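Local coordinates for putative uncharacterized protein (Toxoplasma gondii, PDB 4FBD) that is of unknown function, being a conserved hypothetical protein of the DUF3228 family whose two mixed beta sheets are accompanied by several helices, at residues S59-E64 with N97-L102; G104-T109 with S138-A143; R204-E209 with V215-E220. All coordinates share one frame; numbering follows the deposited sequence.

Contact 1 (S59-E64 with N97-L102)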
loop_
_atom_site.group_PDB
_atom_site.type_symbol
_atom_site.label_atom_id
_atom_site.label_comp_id
_atom_site.label_asym_id
_atom_site.label_seq_id
_atom_site.Cartn_x
_atom_site.Cartn_y
_atom_site.Cartn_z
ATOM N N SER A 59 10.796 12.026 -26.956
ATOM C CA SER A 59 10.274 13.017 -27.892
ATOM C C SER A 59 11.335 13.595 -28.845
ATOM O O SER A 59 12.539 13.520 -28.578
ATOM C CB SER A 59 9.619 14.173 -27.095
ATOM O OG SER A 59 8.637 13.709 -26.164
ATOM N N GLY A 60 10.855 14.154 -29.959
ATOM C CA GLY A 60 11.692 14.831 -30.955
ATOM C C GLY A 60 12.801 14.062 -31.654
ATOM O O GLY A 60 13.736 14.684 -32.161
ATOM N N VAL A 61 12.716 12.729 -31.682
ATOM C CA VAL A 61 13.722 11.899 -32.371
ATOM C C VAL A 61 13.045 10.723 -33.069
ATOM O O VAL A 61 12.119 10.119 -32.525
ATOM C CB VAL A 61 14.802 11.332 -31.413
ATOM C CG1 VAL A 61 15.508 12.461 -30.667
ATOM C CG2 VAL A 61 14.195 10.329 -30.438
ATOM N N THR A 62 13.506 10.398 -34.270
ATOM C CA THR A 62 12.940 9.284 -35.010
ATOM C C THR A 62 13.378 7.946 -34.410
ATOM O O THR A 62 14.397 7.849 -33.729
ATOM C CB THR A 62 13.356 9.318 -36.482
ATOM O OG1 THR A 62 14.782 9.240 -36.583
ATOM C CG2 THR A 62 12.869 10.595 -37.139
ATOM N N LYS A 63 12.600 6.912 -34.685
ATOM C CA LYS A 63 12.901 5.585 -34.192
ATOM C C LYS A 63 14.131 5.002 -34.916
ATOM O O LYS A 63 14.817 4.111 -34.397
ATOM C CB LYS A 63 11.619 4.727 -34.212
ATOM C CG LYS A 63 10.675 5.225 -33.050
ATOM C CD LYS A 63 9.196 4.762 -33.026
ATOM C CE LYS A 63 8.489 5.425 -31.790
ATOM N NZ LYS A 63 7.011 5.195 -31.668
ATOM N N GLU A 64 14.439 5.560 -36.082
ATOM C CA GLU A 64 15.618 5.181 -36.830
ATOM C C GLU A 64 16.856 5.811 -36.144
ATOM O O GLU A 64 17.813 5.130 -35.799
ATOM C CB GLU A 64 15.515 5.666 -38.281
ATOM C CG GLU A 64 14.345 5.060 -39.129
ATOM C CD GLU A 64 12.917 5.516 -38.714
ATOM O OE1 GLU A 64 12.754 6.373 -37.815
ATOM O OE2 GLU A 64 11.946 4.995 -39.301
ATOM N N ASN A 97 21.068 9.167 -21.193
ATOM C CA ASN A 97 19.793 9.657 -21.675
ATOM C C ASN A 97 19.994 10.760 -22.711
ATOM O O ASN A 97 19.995 11.942 -22.386
ATOM C CB ASN A 97 18.989 10.169 -20.481
ATOM C CG ASN A 97 17.585 10.569 -20.852
ATOM O OD1 ASN A 97 17.155 10.383 -21.997
ATOM N ND2 ASN A 97 16.846 11.113 -19.879
ATOM N N PHE A 98 20.140 10.378 -23.969
ATOM C CA PHE A 98 20.392 11.353 -25.024
ATOM C C PHE A 98 19.138 11.988 -25.629
ATOM O O PHE A 98 19.268 12.920 -26.407
ATOM C CB PHE A 98 21.235 10.743 -26.147
ATOM C CG PHE A 98 20.506 9.724 -26.956
ATOM C CD1 PHE A 98 19.790 10.100 -28.085
ATOM C CD2 PHE A 98 20.537 8.403 -26.600
ATOM C CE1 PHE A 98 19.111 9.153 -28.853
ATOM C CE2 PHE A 98 19.863 7.432 -27.352
ATOM C CZ PHE A 98 19.149 7.803 -28.471
ATOM N N VAL A 99 17.946 11.484 -25.316
ATOM C CA VAL A 99 16.715 12.106 -25.840
ATOM C C VAL A 99 16.072 13.055 -24.835
ATOM O O VAL A 99 15.057 13.676 -25.115
ATOM C CB VAL A 99 15.672 11.055 -26.245
ATOM C CG1 VAL A 99 16.282 10.096 -27.249
ATOM C CG2 VAL A 99 15.185 10.305 -25.046
ATOM N N GLY A 100 16.667 13.170 -23.655
ATOM C CA GLY A 100 16.110 14.036 -22.604
ATOM C C GLY A 100 14.769 13.569 -22.058
ATOM O O GLY A 100 13.938 14.371 -21.685
ATOM N N ALA A 101 14.551 12.263 -22.015
ATOM C CA ALA A 101 13.305 11.720 -21.473
ATOM C C ALA A 101 13.222 12.018 -19.960
ATOM O O ALA A 101 14.232 12.039 -19.251
ATOM C CB ALA A 101 13.206 10.203 -21.740
ATOM N N LEU A 102 12.016 12.298 -19.500
ATOM C CA LEU A 102 11.756 12.593 -18.105
ATOM C C LEU A 102 11.407 11.297 -17.364
ATOM O O LEU A 102 10.771 10.412 -17.933
ATOM C CB LEU A 102 10.597 13.589 -17.981
ATOM C CG LEU A 102 10.777 14.914 -18.734
ATOM C CD1 LEU A 102 9.536 15.816 -18.590
ATOM C CD2 LEU A 102 12.069 15.634 -18.263
#
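Two irregular backbones pass each other here at their closest between Ser59 and Val99, whose CA atoms lie 6.8 Å apart, too far for the main chains to pair as strands. The nearest main-chain atoms, Ser59 O and Val99 O, are 4.3 Å apart, and both are acceptors; the closest side-chain touch is between two valines. Val61 and Val99 each direct CB toward the other segment and meet through one methyl apiece, Val61 CG2 and Val99 CG1 being 3.8 Å apart. The side chains cross at about a right angle. Different branches do the touching: on Val99 it is the methyl anti to the carbonyl carbon (CG1), whereas on Val61, where chi1 is -57° and CG1 lies anti to the carbonyl carbon, it is CG2, set between backbone N and carbonyl carbon. Only 124 Å² is buried, as suits a contact at the surface. The site lies where the connection leading into helix 63-76 meets the loop that follows strand 90-96. Thr62 is the N-cap of that helix, its OG1 taking the N-H of Glu65, while Val99 also rests on Phe66 and Ile58 and Phe98 packs its ring against Phe66. The loop 97-102 is braced from within by the Asn97 amide. Its ND2 reaches Ala101 O at 2.8 Å, in the carbonyl plane on a lone pair and only 4° out of the Asn97 amide plane; its OD1 receives Ala101 N at 3.2 Å, with the donor tilted 15° from the carbonyl plane. The two bonds close the loop from Asn97 to Ala101, in which Gly100 turns the chain with positive phi, and ND2 also bonds Ala147 O, just ahead of strand 149-156.

Contact 2 (G104-T109 with S138-A143)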
loop_
_atom_site.group_PDB
_atom_site.type_symbol
_atom_site.label_atom_id
_atom_site.label_comp_id
_atom_site.label_asym_id
_atom_site.label_seq_id
_atom_site.Cartn_x
_atom_site.Cartn_y
_atom_site.Cartn_z
ATOM N N GLY A 104 9.611 8.829 -14.369
ATOM C CA GLY A 104 8.207 8.573 -14.010
ATOM C C GLY A 104 7.926 8.912 -12.576
ATOM O O GLY A 104 6.805 8.771 -12.121
ATOM N N SER A 105 8.938 9.384 -11.855
ATOM C CA SER A 105 8.763 9.720 -10.456
ATOM C C SER A 105 9.761 10.772 -9.955
ATOM O O SER A 105 10.722 11.105 -10.631
ATOM C CB SER A 105 8.901 8.450 -9.653
ATOM O OG SER A 105 10.148 7.885 -9.906
ATOM N N LEU A 106 9.493 11.299 -8.758
ATOM C CA LEU A 106 10.316 12.323 -8.124
ATOM C C LEU A 106 10.630 11.949 -6.680
ATOM O O LEU A 106 9.889 11.184 -6.058
ATOM C CB LEU A 106 9.592 13.681 -8.111
ATOM C CG LEU A 106 9.394 14.394 -9.447
ATOM C CD1 LEU A 106 8.254 15.378 -9.360
ATOM C CD2 LEU A 106 10.680 15.079 -9.907
ATOM N N PRO A 107 11.724 12.498 -6.150
ATOM C CA PRO A 107 12.095 12.266 -4.772
ATOM C C PRO A 107 11.178 13.039 -3.840
ATOM O O PRO A 107 10.704 14.130 -4.185
ATOM C CB PRO A 107 13.535 12.802 -4.656
ATOM C CG PRO A 107 13.833 13.538 -5.927
ATOM C CD PRO A 107 12.793 13.157 -6.943
ATOM N N ILE A 108 10.905 12.464 -2.685
ATOM C CA ILE A 108 10.075 13.135 -1.706
ATOM C C ILE A 108 11.035 13.828 -0.777
ATOM O O ILE A 108 11.884 13.166 -0.213
ATOM C CB ILE A 108 9.228 12.125 -0.928
ATOM C CG1 ILE A 108 8.292 11.387 -1.889
ATOM C CG2 ILE A 108 8.388 12.836 0.101
ATOM C CD1 ILE A 108 7.791 10.068 -1.344
ATOM N N THR A 109 10.939 15.148 -0.653
ATOM C CA THR A 109 11.810 15.904 0.254
ATOM C C THR A 109 10.977 16.590 1.331
ATOM O O THR A 109 9.753 16.571 1.278
ATOM C CB THR A 109 12.533 16.996 -0.473
ATOM O OG1 THR A 109 11.570 17.943 -0.936
ATOM C CG2 THR A 109 13.331 16.439 -1.678
ATOM N N SER A 138 0.845 19.983 -11.235
ATOM C CA SER A 138 1.014 21.374 -10.823
ATOM C C SER A 138 2.380 21.562 -10.167
ATOM O O SER A 138 2.956 22.658 -10.219
ATOM C CB SER A 138 -0.117 21.828 -9.891
ATOM O OG SER A 138 -0.197 20.991 -8.758
ATOM N N TYR A 139 2.896 20.519 -9.517
ATOM C CA TYR A 139 4.269 20.590 -8.982
ATOM C C TYR A 139 5.270 19.966 -9.976
ATOM O O TYR A 139 6.253 20.581 -10.349
ATOM C CB TYR A 139 4.387 19.888 -7.643
ATOM C CG TYR A 139 5.807 19.591 -7.248
ATOM C CD1 TYR A 139 6.684 20.605 -6.877
ATOM C CD2 TYR A 139 6.257 18.292 -7.170
ATOM C CE1 TYR A 139 8.006 20.323 -6.480
ATOM C CE2 TYR A 139 7.545 18.009 -6.771
ATOM C CZ TYR A 139 8.411 19.028 -6.423
ATOM O OH TYR A 139 9.685 18.706 -6.027
ATOM N N ALA A 140 4.967 18.753 -10.428
ATOM C CA ALA A 140 5.849 18.001 -11.307
ATOM C C ALA A 140 6.276 18.743 -12.556
ATOM O O ALA A 140 7.430 18.654 -12.957
ATOM C CB ALA A 140 5.215 16.685 -11.661
ATOM N N LYS A 141 5.395 19.503 -13.172
ATOM C CA LYS A 141 5.791 20.218 -14.388
ATOM C C LYS A 141 6.964 21.133 -14.092
ATOM O O LYS A 141 7.718 21.404 -14.974
ATOM C CB LYS A 141 4.635 21.018 -15.012
ATOM C CG LYS A 141 4.168 22.240 -14.183
ATOM C CD LYS A 141 2.854 22.866 -14.730
ATOM C CE LYS A 141 2.353 23.993 -13.798
ATOM N NZ LYS A 141 3.307 25.175 -13.749
ATOM N N ASP A 142 7.123 21.586 -12.844
ATOM C CA ASP A 142 8.225 22.496 -12.488
ATOM C C ASP A 142 9.335 21.807 -11.690
ATOM O O ASP A 142 10.170 22.475 -11.064
ATOM C CB ASP A 142 7.668 23.683 -11.679
ATOM C CG ASP A 142 6.747 24.607 -12.507
ATOM O OD1 ASP A 142 7.057 24.909 -13.667
ATOM O OD2 ASP A 142 5.735 25.074 -11.962
ATOM N N ALA A 143 9.353 20.479 -11.702
ATOM C CA ALA A 143 10.356 19.692 -10.952
ATOM C C ALA A 143 11.071 18.665 -11.796
ATOM O O ALA A 143 12.258 18.422 -11.610
ATOM C CB ALA A 143 9.678 18.982 -9.766
#
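With CG anti to its carbonyl carbon (chi1 -69°), Leu106 reaches from its strand toward Tyr139, whose own CG stands anti to its backbone N at chi1 164°, which swings the ring out toward the strand. Leu106 CD1 meets three side chains: Tyr139 CE2 at 3.8 Å, Ala143 CB at 3.9 Å and Ala140 CB at 4.0 Å. Its approach to the ring is oblique. The second methyl, CD2, also touches Ala143 CB, so that this alanine is met by both branches of the leucine. Ala143 CB in turn lies 3.6 Å above one face of the Tyr139 ring, offset toward the rim. The contact packs strand 105-107, an outermost strand of the four-stranded mixed sheet, against the short helix that begins at 137 and the chain running on to Ala143. Val235, from the adjacent strand 232-235, and Phe135, from strand 130-135 beyond it, also touch the buried Leu106. Backbone bonds from Asp142 N to Tyr139 O (2.8 Å) and from Ala143 N to Ala140 O (2.9 Å) hold the chain that presents Ala143. At the polar end of the ring, Tyr139 OH bonds Asn112 ND2, an amide that also bonds Pro107 O.

Contact 3 (R204-E209 with V215-E220)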
loop_
_atom_site.group_PDB
_atom_site.type_symbol
_atom_site.label_atom_id
_atom_site.label_comp_id
_atom_site.label_asym_id
_atom_site.label_seq_id
_atom_site.Cartn_x
_atom_site.Cartn_y
_atom_site.Cartn_z
ATOM N N ARG A 204 -0.457 -7.544 -4.582
ATOM C CA ARG A 204 -1.504 -7.971 -5.522
ATOM C C ARG A 204 -1.059 -9.202 -6.354
ATOM O O ARG A 204 -1.894 -10.015 -6.753
ATOM C CB ARG A 204 -1.940 -6.800 -6.431
ATOM C CG ARG A 204 -3.089 -7.121 -7.401
ATOM C CD ARG A 204 -3.561 -5.910 -8.234
ATOM N NE ARG A 204 -2.430 -5.182 -8.805
ATOM C CZ ARG A 204 -2.054 -3.950 -8.468
ATOM N NH1 ARG A 204 -2.758 -3.217 -7.614
ATOM N NH2 ARG A 204 -0.984 -3.419 -9.038
ATOM N N ASN A 205 0.245 -9.334 -6.605
ATOM C CA ASN A 205 0.777 -10.475 -7.356
ATOM C C ASN A 205 0.740 -11.800 -6.579
ATOM O O ASN A 205 0.958 -12.857 -7.171
ATOM C CB ASN A 205 2.208 -10.206 -7.851
ATOM C CG ASN A 205 2.261 -9.190 -8.991
ATOM O OD1 ASN A 205 1.229 -8.761 -9.525
ATOM N ND2 ASN A 205 3.476 -8.805 -9.375
ATOM N N THR A 206 0.487 -11.747 -5.269
ATOM C CA THR A 206 0.376 -12.970 -4.470
ATOM C C THR A 206 -1.067 -13.471 -4.444
ATOM O O THR A 206 -1.345 -14.541 -3.898
ATOM C CB THR A 206 0.832 -12.768 -3.025
ATOM O OG1 THR A 206 -0.140 -11.985 -2.319
ATOM C CG2 THR A 206 2.218 -12.109 -2.990
ATOM N N LEU A 207 -1.978 -12.690 -5.029
ATOM C CA LEU A 207 -3.392 -13.037 -5.096
ATOM C C LEU A 207 -3.735 -13.509 -6.507
ATOM O O LEU A 207 -3.876 -12.685 -7.414
ATOM C CB LEU A 207 -4.253 -11.814 -4.774
ATOM C CG LEU A 207 -4.162 -11.133 -3.410
ATOM C CD1 LEU A 207 -4.970 -9.852 -3.453
ATOM C CD2 LEU A 207 -4.643 -12.029 -2.285
ATOM N N ILE A 208 -3.861 -14.819 -6.708
ATOM C CA ILE A 208 -4.209 -15.320 -8.031
ATOM C C ILE A 208 -5.578 -14.748 -8.457
ATOM O O ILE A 208 -5.753 -14.317 -9.602
ATOM C CB ILE A 208 -4.203 -16.885 -8.105
ATOM C CG1 ILE A 208 -5.306 -17.507 -7.237
ATOM C CG2 ILE A 208 -2.836 -17.426 -7.705
ATOM C CD1 ILE A 208 -5.313 -19.044 -7.252
ATOM N N GLU A 209 -6.519 -14.723 -7.514
ATOM C CA GLU A 209 -7.880 -14.201 -7.734
ATOM C C GLU A 209 -7.911 -12.772 -8.274
ATOM O O GLU A 209 -8.902 -12.335 -8.862
ATOM C CB GLU A 209 -8.656 -14.224 -6.411
ATOM C CG GLU A 209 -7.936 -13.492 -5.267
ATOM C CD GLU A 209 -8.787 -13.318 -4.023
ATOM O OE1 GLU A 209 -8.231 -13.453 -2.911
ATOM O OE2 GLU A 209 -10.004 -13.052 -4.150
ATOM N N VAL A 215 2.581 -16.740 -6.042
ATOM C CA VAL A 215 3.786 -17.136 -5.304
ATOM C C VAL A 215 3.928 -16.390 -3.970
ATOM O O VAL A 215 3.603 -15.192 -3.875
ATOM C CB VAL A 215 5.069 -16.865 -6.151
ATOM C CG1 VAL A 215 5.203 -15.358 -6.489
ATOM C CG2 VAL A 215 6.318 -17.359 -5.424
ATOM N N ALA A 216 4.424 -17.092 -2.947
ATOM C CA ALA A 216 4.633 -16.486 -1.630
ATOM C C ALA A 216 5.545 -15.255 -1.753
ATOM O O ALA A 216 6.606 -15.301 -2.382
ATOM C CB ALA A 216 5.219 -17.491 -0.644
ATOM N N LEU A 217 5.108 -14.155 -1.163
ATOM C CA LEU A 217 5.859 -12.923 -1.188
ATOM C C LEU A 217 7.338 -13.097 -0.792
ATOM O O LEU A 217 7.652 -13.774 0.187
ATOM C CB LEU A 217 5.221 -11.945 -0.201
ATOM C CG LEU A 217 5.844 -10.555 -0.094
ATOM C CD1 LEU A 217 5.645 -9.757 -1.408
ATOM C CD2 LEU A 217 5.240 -9.816 1.101
ATOM N N ASP A 218 8.230 -12.481 -1.565
ATOM C CA ASP A 218 9.654 -12.456 -1.242
ATOM C C ASP A 218 9.777 -11.249 -0.310
ATOM O O ASP A 218 9.924 -10.125 -0.760
ATOM C CB ASP A 218 10.487 -12.283 -2.509
ATOM C CG ASP A 218 11.956 -12.018 -2.220
ATOM O OD1 ASP A 218 12.301 -11.683 -1.060
ATOM O OD2 ASP A 218 12.768 -12.119 -3.169
ATOM N N ARG A 219 9.699 -11.492 0.986
ATOM C CA ARG A 219 9.723 -10.416 1.965
ATOM C C ARG A 219 10.928 -9.481 1.867
ATOM O O ARG A 219 10.783 -8.285 2.088
ATOM C CB ARG A 219 9.510 -10.998 3.361
ATOM C CG ARG A 219 8.108 -11.621 3.450
ATOM C CD ARG A 219 7.808 -12.411 4.721
ATOM N NE ARG A 219 6.444 -12.928 4.653
ATOM C CZ ARG A 219 5.395 -12.349 5.222
ATOM N NH1 ARG A 219 5.545 -11.252 5.949
ATOM N NH2 ARG A 219 4.194 -12.881 5.088
ATOM N N GLU A 220 12.103 -10.002 1.530
ATOM C CA GLU A 220 13.272 -9.133 1.369
ATOM C C GLU A 220 13.160 -8.187 0.177
ATOM O O GLU A 220 13.600 -7.056 0.262
ATOM C CB GLU A 220 14.563 -9.940 1.359
ATOM C CG GLU A 220 14.909 -10.465 2.749
ATOM C CD GLU A 220 16.184 -11.295 2.785
ATOM O OE1 GLU A 220 16.661 -11.751 1.714
ATOM O OE2 GLU A 220 16.710 -11.507 3.905
#
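Thr206 turns its methyl, rather than its hydroxyl, to the other segment: CG2 approaches Val215 O at 3.5 Å and Leu217 N at 4.0 Å, and the same methyl CG2 of Thr206 touches the Leu217 side chain at CB, 4.1 Å away. The chi1 of 72° makes this division, setting CG2 anti to the carbonyl carbon while OG1 occupies the place between backbone N and carbonyl carbon. From there OG1 bonds Leu203 O, back in the last turn of helix 199-204, so the polar branch is engaged with its own side of the contact. Val215 directs CB away from the other segment and takes part mainly through its backbone, whose carbonyl oxygen faces both the methyl and, at 3.8 Å, Thr206 CB. The contact is therefore a methyl laid against main chain, with 144 Å² buried in all. Arg204 to Leu207 form a type I beta turn, closed by Leu207 N on Arg204 O at 3.2 Å. The second subunit packs here as well: its Leu207 touches Thr206, its Leu128 touches Leu217, and Glu209 OE1 accepts a hydrogen bond from Leu217 N of the second subunit. The arrangement is that of a folded-back connection between two helices, leaving helix 199-204 through a beta turn and entering helix 219-229 at Asp218, an N-cap whose OD1 receives the N-H of Ala221.

Overall arrangement
The contacts come in series along the chain, each closing before the next opens, and all belong to the DUF3228 region. Contacts 1 and 2 have centres about 20 Å apart and adjoin in sequence: the loop of contact 1 leaves strand 90-96 of the five-stranded sheet and runs on to strand 105-107 of the four-stranded one, so this stretch passes from one sheet to the other. Contact 3 joins no strand; its centre is about 36 Å from that of contact 1, across the chain's centre, and about 30 Å from that of contact 2. The second subunit touches contacts 2 and 3 but not contact 1, so of the three, those two border the dimer interface.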